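Local atomic coordinates of polyketide synthase PksR (Bacillus subtilis, PDB entry 4U3V), a protein that takes part in some intermediate steps of the synthesis of the antibiotic polyketide bacillaene, this piece being its enoyl-isomerase domain with a double-hotdog fold. Residues Q34-Y37 with D38-Y41; Y114-P117 with S118-L121; P165-G168 with E169-T173; L216-L219 with E220-D223. One frame throughout, in Å; residues are numbered along the deposited sequence.

How the contacts relate
Contacts 1 and 2 lie in the N-terminal hotdog, contacts 3 and 4 in the C-terminal one, and all four are turns where the chain leaves or joins regular structure. Contacts 1 and 3 meet where the two halves come together: their centres are about 14 Å apart, and Phe171 CZ packs 3.5 Å from Tyr41 O. Contact 2, at the far end of the N-terminal half, comes within about 7 Å of contact 1 at the nearest atoms without touching it. Helix 205-219 relates contacts 3 and 4, since Trp167 and Phe171 pack on it and contact 4 closes its end. Contacts 2 and 4 lie farthest apart, their centres about 37 Å from each other.

Contact 1: residues Q34-Y37 with D38-Y41; sequences QFTY and DEPY
Thr36 and Glu39 are the two ends of a type I beta turn that takes the chain from the end of strand 31-36 into helix 40-43, with a weak backbone bond of 3.3 Å from Glu39 N to Thr36 O. Glu39 then reaches back to the strand with its side chain. Its CG stands between its own backbone N and carbonyl carbon (chi1 69°), and from there the chain runs out extended past Thr36, its CG lying 3.8 Å from the methyl CG2. At the tip, OE1 takes the N-H of Thr36 on its anti lone pair, 2.8 Å from Thr36 N and nearly straight at 167°. A water donates to the same OE1 and also to Gln34 O, bridging carboxylate and strand. A second water joins Thr36 OG1 to Asp38 N across the turn.

Phe35 and Tyr41 lie with planes only 29° apart but slid so far that the rings barely overlap, the touch being Phe35 CE1 against Tyr41 CE2 at 3.6 Å. His199 stacks on Phe35, and Tyr41 OH bonds to Thr57. At the outer corner, Asp38 OD1 comes up to the edge of the Tyr37 ring, 3.0 Å from CD2, while Arg51 makes a cation-pi contact with that ring.

Glu39 is buried, yet both its oxygens have partners: OE1 holds the strand amide and a water, and OE2 bonds His199 NE2. The carboxylate is therefore fixed in rotation and ties the turn to a residue of the C-terminal hotdog.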
ATOM      1  N   GLN A  34     -15.807   4.785   4.497  1.00 24.55           N
ATOM      2  CA  GLN A  34     -15.916   6.156   5.024  1.00 23.85           C
ATOM      3  C   GLN A  34     -14.841   6.305   6.082  1.00 25.15           C
ATOM      4  O   GLN A  34     -14.590   5.390   6.863  1.00 24.77           O
ATOM      5  CB  GLN A  34     -17.255   6.397   5.732  1.00 28.07           C
ATOM      6  CG  GLN A  34     -18.483   6.325   4.871  1.00 44.88           C
ATOM      7  CD  GLN A  34     -19.655   7.002   5.560  1.00 34.71           C
ATOM      8  OE1 GLN A  34     -19.673   7.137   6.780  1.00 47.06           O
ATOM      9  NE2 GLN A  34     -20.623   7.424   4.774  1.00 51.75           N
ATOM     10  N   PHE A  35     -14.252   7.495   6.139  1.00 26.18           N
ATOM     11  CA  PHE A  35     -13.153   7.751   7.092  1.00 23.57           C
ATOM     12  C   PHE A  35     -13.452   9.048   7.828  1.00 29.43           C
ATOM     13  O   PHE A  35     -13.773  10.062   7.212  1.00 30.10           O
ATOM     14  CB  PHE A  35     -11.817   7.885   6.359  1.00 25.55           C
ATOM     15  CG  PHE A  35     -11.371   6.613   5.736  1.00 27.09           C
ATOM     16  CD1 PHE A  35     -10.708   5.673   6.506  1.00 30.15           C
ATOM     17  CD2 PHE A  35     -11.760   6.284   4.439  1.00 25.11           C
ATOM     18  CE1 PHE A  35     -10.328   4.432   5.953  1.00 33.81           C
ATOM     19  CE2 PHE A  35     -11.390   5.046   3.895  1.00 27.79           C
ATOM     20  CZ  PHE A  35     -10.695   4.123   4.654  1.00 27.59           C
ATOM     21  N   THR A  36     -13.354   8.999   9.147  1.00 26.51           N
ATOM     22  CA  THR A  36     -13.730  10.177   9.959  1.00 28.04           C
ATOM     23  C   THR A  36     -12.486  10.798  10.634  1.00 33.07           C
ATOM     24  O   THR A  36     -11.478  10.135  10.873  1.00 29.31           O
ATOM     25  CB  THR A  36     -14.792   9.780  10.997  1.00 34.93           C
ATOM     26  OG1 THR A  36     -15.337  10.965  11.604  1.00 45.41           O
ATOM     27  CG2 THR A  36     -14.208   8.895  12.062  1.00 32.34           C
ATOM     28  N   TYR A  37     -12.542  12.095  10.923  1.00 33.73           N
ATOM     29  CA  TYR A  37     -11.371  12.826  11.409  1.00 35.63           C
ATOM     30  C   TYR A  37     -10.753  12.117  12.596  1.00 33.10           C
ATOM     31  O   TYR A  37      -9.527  12.021  12.713  1.00 31.19           O
ATOM     32  CB  TYR A  37     -11.776  14.248  11.837  1.00 33.67           C
ATOM     33  CG  TYR A  37     -10.628  15.115  12.294  1.00 30.71           C
ATOM     34  CD1 TYR A  37      -9.750  15.686  11.363  1.00 30.98           C
ATOM     35  CD2 TYR A  37     -10.484  15.468  13.640  1.00 34.22           C
ATOM     36  CE1 TYR A  37      -8.720  16.522  11.763  1.00 37.80           C
ATOM     37  CE2 TYR A  37      -9.423  16.269  14.053  1.00 32.15           C
ATOM     38  CZ  TYR A  37      -8.560  16.796  13.110  1.00 39.05           C
ATOM     39  OH  TYR A  37      -7.552  17.668  13.483  1.00 42.13           O
ATOM     40  N   ASP A  38     -11.591  11.680  13.520  1.00 29.94           N
ATOM     41  CA  ASP A  38     -11.091  11.278  14.832  1.00 37.10           C
ATOM     42  C   ASP A  38     -10.656   9.814  14.959  1.00 41.41           C
ATOM     43  O   ASP A  38     -10.171   9.429  16.007  1.00 38.41           O
ATOM     44  CB  ASP A  38     -12.116  11.572  15.925  1.00 52.37           C
ATOM     45  CG  ASP A  38     -12.222  13.051  16.252  1.00 67.01           C
ATOM     46  OD1 ASP A  38     -11.267  13.805  15.972  1.00 76.97           O
ATOM     47  OD2 ASP A  38     -13.274  13.461  16.792  1.00 87.64           O
ATOM     48  N   GLU A  39     -10.884   8.974  13.950  1.00 31.57           N
ATOM     49  CA  GLU A  39     -10.540   7.559  14.120  1.00 31.72           C
ATOM     50  C   GLU A  39      -9.011   7.296  13.962  1.00 29.78           C
ATOM     51  O   GLU A  39      -8.302   8.087  13.322  1.00 29.54           O
ATOM     52  CB  GLU A  39     -11.343   6.703  13.139  1.00 32.12           C
ATOM     53  CG  GLU A  39     -10.941   6.906  11.691  1.00 34.04           C
ATOM     54  CD  GLU A  39     -11.702   5.970  10.788  1.00 33.79           C
ATOM     55  OE1 GLU A  39     -12.654   6.434  10.123  1.00 34.70           O
ATOM     56  OE2 GLU A  39     -11.404   4.750  10.800  1.00 34.01           O
ATOM     57  N   PRO A  40      -8.490   6.214  14.577  1.00 33.26           N
ATOM     58  CA  PRO A  40      -7.022   6.033  14.614  1.00 35.84           C
ATOM     59  C   PRO A  40      -6.364   5.913  13.227  1.00 31.79           C
ATOM     60  O   PRO A  40      -5.276   6.432  13.020  1.00 31.25           O
ATOM     61  CB  PRO A  40      -6.843   4.731  15.410  1.00 38.10           C
ATOM     62  CG  PRO A  40      -8.063   4.633  16.272  1.00 36.87           C
ATOM     63  CD  PRO A  40      -9.184   5.349  15.553  1.00 38.26           C
ATOM     64  N   TYR A  41      -7.071   5.341  12.252  1.00 29.29           N
ATOM     65  CA  TYR A  41      -6.538   5.280  10.876  1.00 30.42           C
ATOM     66  C   TYR A  41      -6.231   6.679  10.300  1.00 27.49           C
ATOM     67  O   TYR A  41      -5.306   6.844   9.500  1.00 27.47           O
ATOM     68  CB  TYR A  41      -7.549   4.556   9.989  1.00 28.03           C
ATOM     69  CG  TYR A  41      -7.018   4.175   8.615  1.00 30.00           C
ATOM     70  CD1 TYR A  41      -6.383   2.960   8.419  1.00 37.07           C
ATOM     71  CD2 TYR A  41      -7.182   5.024   7.519  1.00 25.43           C
ATOM     72  CE1 TYR A  41      -5.948   2.581   7.156  1.00 35.64           C
ATOM     73  CE2 TYR A  41      -6.789   4.640   6.248  1.00 24.58           C
ATOM     74  CZ  TYR A  41      -6.139   3.428   6.081  1.00 31.52           C
ATOM     75  OH  TYR A  41      -5.781   3.005   4.804  1.00 30.81           O
TER
HETATM   76  O   HOH W   1     -14.863   4.965   9.614  1.00 39.52           O
HETATM   77  O   HOH W   2     -14.684  12.230  13.742  1.00 44.58           O

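Contact 2: residues Y114-P117 with S118-L121; sequences YREP and SSGL
Glu116 O is gripped by two amides of the turn that follows it, Gly120 N at 2.7 Å and Ser119 N at 3.2 Å. The first comes almost straight down the carbonyl bond, with a C=O...N angle of 178°; the second sits above the carbonyl plane. This is the tip of a beta hairpin joining strands 108-116 and 121-132 of the N-terminal hotdog. The chain from Pro117 to Gly120 curls round the carbonyl, and Gly120 at a positive phi of 73° swings it back. The return is closed by Glu116 N, which donates to Leu121 O over 2.9 Å.

The side chain of Glu116 makes a second clasp. Its CG lies opposite the backbone N (chi1 -165°) and the extended chain carries OE1 over the loop, where Ser119 OG donates to its anti lone pair at 2.6 Å. Ser119 OG also accepts a weak bond from Leu121 N, so one hydroxyl links the glutamate to the returning backbone. Arg115 instead turns its polar end to Glu96 on strand 94-102 in a salt bridge. Beside the Glu116 side chain, Ser118 OG rests 3.6 Å from Glu116 CG.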
ATOM      1  N   TYR A 114     -13.810  10.303  -4.083  1.00 26.78           N
ATOM      2  CA  TYR A 114     -14.201  10.705  -2.759  1.00 24.37           C
ATOM      3  C   TYR A 114     -15.126  11.895  -2.826  1.00 25.09           C
ATOM      4  O   TYR A 114     -15.135  12.631  -3.814  1.00 28.25           O
ATOM      5  CB  TYR A 114     -12.976  11.052  -1.903  1.00 29.34           C
ATOM      6  CG  TYR A 114     -12.319  12.378  -2.250  1.00 27.22           C
ATOM      7  CD1 TYR A 114     -12.486  13.488  -1.444  1.00 33.31           C
ATOM      8  CD2 TYR A 114     -11.536  12.487  -3.383  1.00 29.99           C
ATOM      9  CE1 TYR A 114     -11.860  14.683  -1.754  1.00 33.10           C
ATOM     10  CE2 TYR A 114     -10.914  13.676  -3.715  1.00 33.14           C
ATOM     11  CZ  TYR A 114     -11.087  14.759  -2.893  1.00 36.40           C
ATOM     12  OH  TYR A 114     -10.455  15.922  -3.208  1.00 45.37           O
ATOM     13  N   ARG A 115     -15.926  12.043  -1.790  1.00 27.87           N
ATOM     14  CA  ARG A 115     -16.943  13.090  -1.813  1.00 29.64           C
ATOM     15  C   ARG A 115     -16.422  14.246  -1.008  1.00 35.35           C
ATOM     16  O   ARG A 115     -16.278  14.156   0.217  1.00 36.83           O
ATOM     17  CB  ARG A 115     -18.278  12.566  -1.299  1.00 32.72           C
ATOM     18  CG  ARG A 115     -19.434  13.539  -1.466  1.00 43.17           C
ATOM     19  CD  ARG A 115     -20.740  12.827  -1.127  1.00 56.45           C
ATOM     20  NE  ARG A 115     -21.563  12.630  -2.315  1.00 52.57           N
ATOM     21  CZ  ARG A 115     -22.520  11.711  -2.446  1.00 45.57           C
ATOM     22  NH1 ARG A 115     -22.731  10.792  -1.504  1.00 45.95           N
ATOM     23  NH2 ARG A 115     -23.201  11.645  -3.581  1.00 51.55           N
ATOM     24  N   GLU A 116     -16.059  15.302  -1.738  1.00 37.94           N
ATOM     25  CA  GLU A 116     -15.460  16.518  -1.183  1.00 39.26           C
ATOM     26  C   GLU A 116     -16.494  17.209  -0.324  1.00 42.38           C
ATOM     27  O   GLU A 116     -17.524  17.629  -0.835  1.00 53.13           O
ATOM     28  CB  GLU A 116     -15.095  17.415  -2.360  1.00 54.42           C
ATOM     29  CG  GLU A 116     -14.148  18.559  -2.081  1.00 62.20           C
ATOM     30  CD  GLU A 116     -13.829  19.311  -3.357  1.00 64.16           C
ATOM     31  OE1 GLU A 116     -14.775  19.610  -4.120  1.00 69.99           O
ATOM     32  OE2 GLU A 116     -12.634  19.548  -3.633  1.00 73.21           O
ATOM     33  N   PRO A 117     -16.278  17.249   1.004  1.00 50.33           N
ATOM     34  CA  PRO A 117     -17.352  17.770   1.866  1.00 56.73           C
ATOM     35  C   PRO A 117     -17.709  19.241   1.589  1.00 52.39           C
ATOM     36  O   PRO A 117     -18.877  19.613   1.733  1.00 56.60           O
ATOM     37  CB  PRO A 117     -16.801  17.586   3.288  1.00 60.79           C
ATOM     38  CG  PRO A 117     -15.712  16.575   3.158  1.00 51.42           C
ATOM     39  CD  PRO A 117     -15.127  16.757   1.782  1.00 48.81           C
ATOM     40  N   SER A 118     -16.739  20.022   1.094  1.00 59.08           N
ATOM     41  CA  SER A 118     -16.968  21.396   0.574  1.00 67.73           C
ATOM     42  C   SER A 118     -18.189  21.490  -0.339  1.00 63.39           C
ATOM     43  O   SER A 118     -19.057  22.345  -0.159  1.00 73.94           O
ATOM     44  CB  SER A 118     -15.748  21.909  -0.217  1.00 57.89           C
ATOM     45  OG  SER A 118     -14.534  21.322   0.217  1.00 72.72           O
ATOM     46  N   SER A 119     -18.188  20.675  -1.383  1.00 64.61           N
ATOM     47  CA  SER A 119     -19.076  20.884  -2.508  1.00 62.45           C
ATOM     48  C   SER A 119     -20.122  19.787  -2.553  1.00 61.11           C
ATOM     49  O   SER A 119     -21.177  19.953  -3.165  1.00 63.93           O
ATOM     50  CB  SER A 119     -18.274  20.890  -3.804  1.00 65.16           C
ATOM     51  OG  SER A 119     -17.392  19.781  -3.847  1.00 63.70           O
ATOM     52  N   GLY A 120     -19.816  18.656  -1.914  1.00 57.47           N
ATOM     53  CA  GLY A 120     -20.625  17.454  -2.052  1.00 48.47           C
ATOM     54  C   GLY A 120     -20.443  16.785  -3.403  1.00 49.88           C
ATOM     55  O   GLY A 120     -21.224  15.917  -3.785  1.00 55.74           O
ATOM     56  N   LEU A 121     -19.378  17.151  -4.109  1.00 35.51           N
ATOM     57  CA  LEU A 121     -19.105  16.541  -5.407  1.00 34.03           C
ATOM     58  C   LEU A 121     -18.108  15.387  -5.220  1.00 35.91           C
ATOM     59  O   LEU A 121     -17.139  15.519  -4.468  1.00 37.12           O
ATOM     60  CB  LEU A 121     -18.493  17.571  -6.359  1.00 41.94           C
ATOM     61  CG  LEU A 121     -19.427  18.668  -6.883  1.00 51.20           C
ATOM     62  CD1 LEU A 121     -18.635  19.719  -7.657  1.00 55.56           C
ATOM     63  CD2 LEU A 121     -20.520  18.063  -7.755  1.00 49.09           C
TER

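Contact 3: residues P165-G168 with E169-T173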
ATOM      1  N   PRO A 165       6.154  12.588   7.321  1.00 70.60           N
ATOM      2  CA  PRO A 165       4.900  12.076   7.888  1.00 56.06           C
ATOM      3  C   PRO A 165       5.016  11.766   9.378  1.00 63.97           C
ATOM      4  O   PRO A 165       6.001  11.159   9.808  1.00 69.16           O
ATOM      5  CB  PRO A 165       4.655  10.783   7.104  1.00 58.21           C
ATOM      6  CG  PRO A 165       5.378  10.969   5.806  1.00 57.92           C
ATOM      7  CD  PRO A 165       6.477  11.970   6.019  1.00 64.59           C
ATOM      8  N   GLU A 166       4.029  12.202  10.159  1.00 42.33           N
ATOM      9  CA  GLU A 166       3.888  11.740  11.535  1.00 48.51           C
ATOM     10  C   GLU A 166       2.953  10.543  11.626  1.00 51.44           C
ATOM     11  O   GLU A 166       1.794  10.623  11.210  1.00 41.98           O
ATOM     12  CB  GLU A 166       3.355  12.848  12.431  1.00 54.37           C
ATOM     13  CG  GLU A 166       4.367  13.923  12.773  1.00 77.25           C
ATOM     14  CD  GLU A 166       3.719  15.287  12.866  1.00 86.38           C
ATOM     15  OE1 GLU A 166       2.955  15.517  13.831  1.00 85.96           O
ATOM     16  OE2 GLU A 166       3.927  16.105  11.943  1.00 92.55           O
ATOM     17  N   TRP A 167       3.431   9.477  12.265  1.00 33.17           N
ATOM     18  CA  TRP A 167       2.735   8.184  12.274  1.00 33.16           C
ATOM     19  C   TRP A 167       2.122   7.854  13.591  1.00 40.21           C
ATOM     20  O   TRP A 167       2.795   7.890  14.614  1.00 40.53           O
ATOM     21  CB  TRP A 167       3.707   7.077  11.874  1.00 32.91           C
ATOM     22  CG  TRP A 167       4.204   7.225  10.470  1.00 31.83           C
ATOM     23  CD1 TRP A 167       5.446   7.692  10.040  1.00 34.63           C
ATOM     24  CD2 TRP A 167       3.458   6.932   9.253  1.00 29.22           C
ATOM     25  NE1 TRP A 167       5.515   7.716   8.668  1.00 33.06           N
ATOM     26  CE2 TRP A 167       4.364   7.208   8.139  1.00 34.89           C
ATOM     27  CE3 TRP A 167       2.201   6.403   8.990  1.00 31.98           C
ATOM     28  CZ2 TRP A 167       3.991   6.987   6.831  1.00 36.07           C
ATOM     29  CZ3 TRP A 167       1.850   6.177   7.666  1.00 26.91           C
ATOM     30  CH2 TRP A 167       2.712   6.457   6.621  1.00 33.14           C
ATOM     31  N   GLY A 168       0.875   7.415  13.569  1.00 36.74           N
ATOM     32  CA  GLY A 168       0.256   6.802  14.737  1.00 37.22           C
ATOM     33  C   GLY A 168       0.596   5.334  14.927  1.00 38.80           C
ATOM     34  O   GLY A 168       1.103   4.676  14.019  1.00 35.69           O
ATOM     35  N   GLU A 169       0.310   4.791  16.106  1.00 41.87           N
ATOM     36  CA  GLU A 169       0.789   3.439  16.437  1.00 42.18           C
ATOM     37  C   GLU A 169       0.213   2.284  15.610  1.00 41.11           C
ATOM     38  O   GLU A 169       0.863   1.250  15.446  1.00 35.84           O
ATOM     39  CB  GLU A 169       0.574   3.116  17.920  1.00 46.10           C
ATOM     40  CG  GLU A 169       1.226   4.107  18.872  1.00 53.38           C
ATOM     41  CD  GLU A 169       2.746   4.062  18.824  1.00 59.05           C
ATOM     42  OE1 GLU A 169       3.303   2.963  19.046  1.00 64.02           O
ATOM     43  OE2 GLU A 169       3.376   5.110  18.526  1.00 54.77           O
ATOM     44  N   LEU A 170      -1.032   2.431  15.158  1.00 38.00           N
ATOM     45  CA  LEU A 170      -1.643   1.522  14.188  1.00 33.66           C
ATOM     46  C   LEU A 170      -0.697   1.114  13.034  1.00 31.48           C
ATOM     47  O   LEU A 170      -0.746  -0.031  12.567  1.00 30.90           O
ATOM     48  CB  LEU A 170      -2.861   2.237  13.567  1.00 39.55           C
ATOM     49  CG  LEU A 170      -3.712   1.390  12.624  1.00 43.05           C
ATOM     50  CD1 LEU A 170      -4.160   0.120  13.346  1.00 47.93           C
ATOM     51  CD2 LEU A 170      -4.904   2.138  12.025  1.00 36.90           C
ATOM     52  N   PHE A 171      -0.030   2.115  12.467  1.00 31.55           N
ATOM     53  CA  PHE A 171       0.822   1.924  11.254  1.00 27.74           C
ATOM     54  C   PHE A 171       2.215   1.357  11.576  1.00 32.01           C
ATOM     55  O   PHE A 171       2.976   0.984  10.663  1.00 30.34           O
ATOM     56  CB  PHE A 171       0.949   3.241  10.470  1.00 26.77           C
ATOM     57  CG  PHE A 171      -0.354   3.719   9.872  1.00 29.04           C
ATOM     58  CD1 PHE A 171      -0.930   3.041   8.805  1.00 28.83           C
ATOM     59  CD2 PHE A 171      -1.025   4.820  10.404  1.00 29.46           C
ATOM     60  CE1 PHE A 171      -2.159   3.427   8.276  1.00 31.86           C
ATOM     61  CE2 PHE A 171      -2.240   5.229   9.864  1.00 32.50           C
ATOM     62  CZ  PHE A 171      -2.822   4.520   8.814  1.00 29.95           C
ATOM     63  N   LYS A 172       2.578   1.317  12.859  1.00 29.61           N
ATOM     64  CA  LYS A 172       3.923   0.861  13.245  1.00 34.32           C
ATOM     65  C   LYS A 172       4.011  -0.664  13.291  1.00 37.69           C
ATOM     66  O   LYS A 172       4.021  -1.268  14.366  1.00 39.95           O
ATOM     67  CB  LYS A 172       4.325   1.473  14.588  1.00 37.62           C
ATOM     68  CG  LYS A 172       4.345   2.988  14.541  1.00 35.34           C
ATOM     69  CD  LYS A 172       5.034   3.627  15.736  1.00 42.20           C
ATOM     70  CE  LYS A 172       5.167   5.119  15.509  1.00 42.58           C
ATOM     71  NZ  LYS A 172       5.575   5.864  16.727  1.00 46.68           N
ATOM     72  N   THR A 173       4.093  -1.281  12.121  1.00 30.51           N
ATOM     73  CA  THR A 173       3.965  -2.717  11.971  1.00 28.88           C
ATOM     74  C   THR A 173       5.320  -3.420  11.858  1.00 33.44           C
ATOM     75  O   THR A 173       5.377  -4.645  11.823  1.00 33.91           O
ATOM     76  CB  THR A 173       3.186  -3.041  10.704  1.00 35.27           C
ATOM     77  OG1 THR A 173       3.845  -2.424   9.596  1.00 33.68           O
ATOM     78  CG2 THR A 173       1.776  -2.480  10.776  1.00 29.71           C
TER
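Trp167 and Phe171 each carry CG beside their own backbone N and opposite the carbonyl carbon, with chi1 -64° in Trp167 and -66° in Phe171, and together with the bend of the chain between Gly168 and Phe171 these torsions bring the rings together. Phe171 is the last residue of the short 3-10 segment 169-171, which turns the chain back toward Trp167, and the result is an offset edge-to-face pair. The six-membered ring of Trp167 directs its edge at the face of Phe171, planes 65° apart and centroids 5.5 Å. Trp167 CZ3 lies over the Phe171 face, while Trp167 CE3 touches Phe171 CB at 3.7 Å. On one face of the indole, toward its rim, sits Pro165 CB.

The turn itself is held by Gly168 O, which accepts from Phe171 N over 3.2 Å, the donor well above the carbonyl plane. One residue further on, Lys172 sends its extended chain back along the turn, CG 3.7 Å from Gly168 O and CE 3.8 Å from Trp167 O. The side chain of Glu169, bent at chi2, meets it there in a salt bridge of 2.9 Å between Lys172 NZ and Glu169 OE2, the ammonium approaching on the syn side but out of the carboxylate plane. The charged pair is exposed, while Phe171 is buried.

Both rings pack on helix 205-219, Trp167 against Asn209 and Leu213 and Phe171 against Leu206 and Asn209. Strand 166-167 pairs with strand 45-47 of the N-terminal hotdog, and the Tyr41 and His45 rings meet Phe171 and Trp167 from that half.

Contact 4: residues L216-L219 with E220-D223; sequences LSFL and EQFD
Phe222 turns the edge of its ring toward the face of Phe218 in an offset edge-to-face pair, planes 73° apart and centroids 5.5 Å. The closest touch is Phe222 CE2 to Phe218 CZ at 3.7 Å, and one atom back along the same edge Phe222 CD2 comes 4.2 Å from Leu219 CD2. Gln221 works into the angle between the two rings. Its CG lies over the centre of the Phe222 ring, and its amide stands steeply to the Phe218 ring, 74° between planes, with NE2 3.4 Å from Phe218 CE1.

That amide is held by bonds as well as by packing. With CG between its own N and carbonyl carbon (chi1 77°), the extended Gln221 chain doubles back and NE2 donates to Phe218 O at 3.0 Å, the oxygen lying nearly in the amide plane. NE2 has a second acceptor in Asp180 O, so its rotation is fixed. Phe218 O also receives a weak, longer bond from Gln221 N. Glu220 points its carboxylate away to a salt bridge with Arg179, which also donates to Ser217 O.

The last backbone bond, Phe222 N to Leu219 O at 2.9 Å, closes a type I beta turn from Leu219 to Phe222. Here helix 205-219, the long helix of the C-terminal hotdog, ends in a type I turn with the Gln221 amide bonded back to its last turn, and the chain leaves the hotdog helix toward strand 230-239.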
ATOM      1  N   LEU A 216      11.080   3.855   3.088  1.00 22.45           N
ATOM      2  CA  LEU A 216      11.699   4.996   3.740  1.00 27.19           C
ATOM      3  C   LEU A 216      12.926   4.611   4.546  1.00 25.27           C
ATOM      4  O   LEU A 216      13.920   5.350   4.550  1.00 28.07           O
ATOM      5  CB  LEU A 216      10.712   5.748   4.642  1.00 28.99           C
ATOM      6  CG  LEU A 216       9.506   6.348   3.921  1.00 28.68           C
ATOM      7  CD1 LEU A 216       8.518   6.922   4.928  1.00 31.49           C
ATOM      8  CD2 LEU A 216       9.971   7.415   2.948  1.00 32.19           C
ATOM      9  N   SER A 217      12.863   3.458   5.218  1.00 30.16           N
ATOM     10  CA  SER A 217      14.009   2.930   5.954  1.00 27.57           C
ATOM     11  C   SER A 217      15.193   2.581   5.040  1.00 25.15           C
ATOM     12  O   SER A 217      16.345   2.882   5.345  1.00 28.95           O
ATOM     13  CB  SER A 217      13.591   1.660   6.740  1.00 30.25           C
ATOM     14  OG  SER A 217      12.561   1.959   7.684  1.00 39.35           O
ATOM     15  N   PHE A 218      14.875   2.048   3.871  1.00 25.89           N
ATOM     16  CA  PHE A 218      15.896   1.816   2.832  1.00 26.11           C
ATOM     17  C   PHE A 218      16.564   3.136   2.443  1.00 25.10           C
ATOM     18  O   PHE A 218      17.792   3.221   2.365  1.00 25.90           O
ATOM     19  CB  PHE A 218      15.260   1.147   1.602  1.00 25.45           C
ATOM     20  CG  PHE A 218      16.159   1.122   0.380  1.00 25.60           C
ATOM     21  CD1 PHE A 218      17.240   0.246   0.317  1.00 26.76           C
ATOM     22  CD2 PHE A 218      15.951   1.977  -0.688  1.00 25.43           C
ATOM     23  CE1 PHE A 218      18.121   0.265  -0.758  1.00 24.59           C
ATOM     24  CE2 PHE A 218      16.826   2.007  -1.773  1.00 23.27           C
ATOM     25  CZ  PHE A 218      17.923   1.161  -1.813  1.00 24.67           C
ATOM     26  N   LEU A 219      15.749   4.158   2.168  1.00 24.27           N
ATOM     27  CA  LEU A 219      16.271   5.427   1.622  1.00 24.66           C
ATOM     28  C   LEU A 219      17.066   6.215   2.669  1.00 28.94           C
ATOM     29  O   LEU A 219      17.809   7.108   2.324  1.00 29.76           O
ATOM     30  CB  LEU A 219      15.109   6.292   1.089  1.00 23.23           C
ATOM     31  CG  LEU A 219      14.500   5.649  -0.178  1.00 21.83           C
ATOM     32  CD1 LEU A 219      13.150   6.224  -0.537  1.00 28.18           C
ATOM     33  CD2 LEU A 219      15.436   5.692  -1.385  1.00 24.55           C
ATOM     34  N   GLU A 220      16.878   5.860   3.930  1.00 30.03           N
ATOM     35  CA  GLU A 220      17.453   6.586   5.062  1.00 31.01           C
ATOM     36  C   GLU A 220      18.963   6.544   4.969  1.00 32.53           C
ATOM     37  O   GLU A 220      19.651   7.401   5.522  1.00 35.18           O
ATOM     38  CB  GLU A 220      16.988   5.910   6.357  1.00 34.48           C
ATOM     39  CG  GLU A 220      17.397   6.585   7.662  1.00 45.95           C
ATOM     40  CD  GLU A 220      18.726   6.078   8.225  1.00 60.76           C
ATOM     41  OE1 GLU A 220      19.153   4.947   7.882  1.00 52.80           O
ATOM     42  OE2 GLU A 220      19.357   6.821   9.018  1.00 59.79           O
ATOM     43  N   GLN A 221      19.478   5.517   4.291  1.00 31.06           N
ATOM     44  CA  GLN A 221      20.919   5.316   4.179  1.00 29.07           C
ATOM     45  C   GLN A 221      21.552   6.363   3.298  1.00 32.72           C
ATOM     46  O   GLN A 221      22.771   6.580   3.368  1.00 36.98           O
ATOM     47  CB  GLN A 221      21.255   3.919   3.666  1.00 28.40           C
ATOM     48  CG  GLN A 221      21.054   3.739   2.167  1.00 27.02           C
ATOM     49  CD  GLN A 221      21.240   2.297   1.745  1.00 27.57           C
ATOM     50  OE1 GLN A 221      22.363   1.797   1.701  1.00 31.14           O
ATOM     51  NE2 GLN A 221      20.144   1.578   1.614  1.00 26.17           N
ATOM     52  N   PHE A 222      20.736   7.068   2.507  1.00 29.63           N
ATOM     53  CA  PHE A 222      21.284   7.967   1.501  1.00 31.41           C
ATOM     54  C   PHE A 222      21.208   9.400   2.007  1.00 34.85           C
ATOM     55  O   PHE A 222      20.545   9.669   3.025  1.00 38.99           O
ATOM     56  CB  PHE A 222      20.568   7.820   0.145  1.00 30.14           C
ATOM     57  CG  PHE A 222      20.681   6.439  -0.450  1.00 28.16           C
ATOM     58  CD1 PHE A 222      21.906   5.951  -0.906  1.00 32.60           C
ATOM     59  CD2 PHE A 222      19.554   5.610  -0.536  1.00 28.09           C
ATOM     60  CE1 PHE A 222      22.023   4.649  -1.394  1.00 32.31           C
ATOM     61  CE2 PHE A 222      19.666   4.330  -1.044  1.00 28.22           C
ATOM     62  CZ  PHE A 222      20.895   3.850  -1.488  1.00 30.45           C
ATOM     63  N   ASP A 223      21.969  10.278   1.356  1.00 43.57           N
ATOM     64  CA  ASP A 223      21.910  11.716   1.620  1.00 59.84           C
ATOM     65  C   ASP A 223      20.881  12.339   0.702  1.00 62.08           C
ATOM     66  O   ASP A 223      21.215  12.897  -0.346  1.00 58.36           O
ATOM     67  CB  ASP A 223      23.270  12.376   1.372  1.00 77.75           C
ATOM     68  CG  ASP A 223      24.361  11.821   2.262  1.00 94.63           C
ATOM     69  OD1 ASP A 223      24.033  11.247   3.327  1.00103.97           O
ATOM     70  OD2 ASP A 223      25.549  11.966   1.897  1.00103.55           O
TER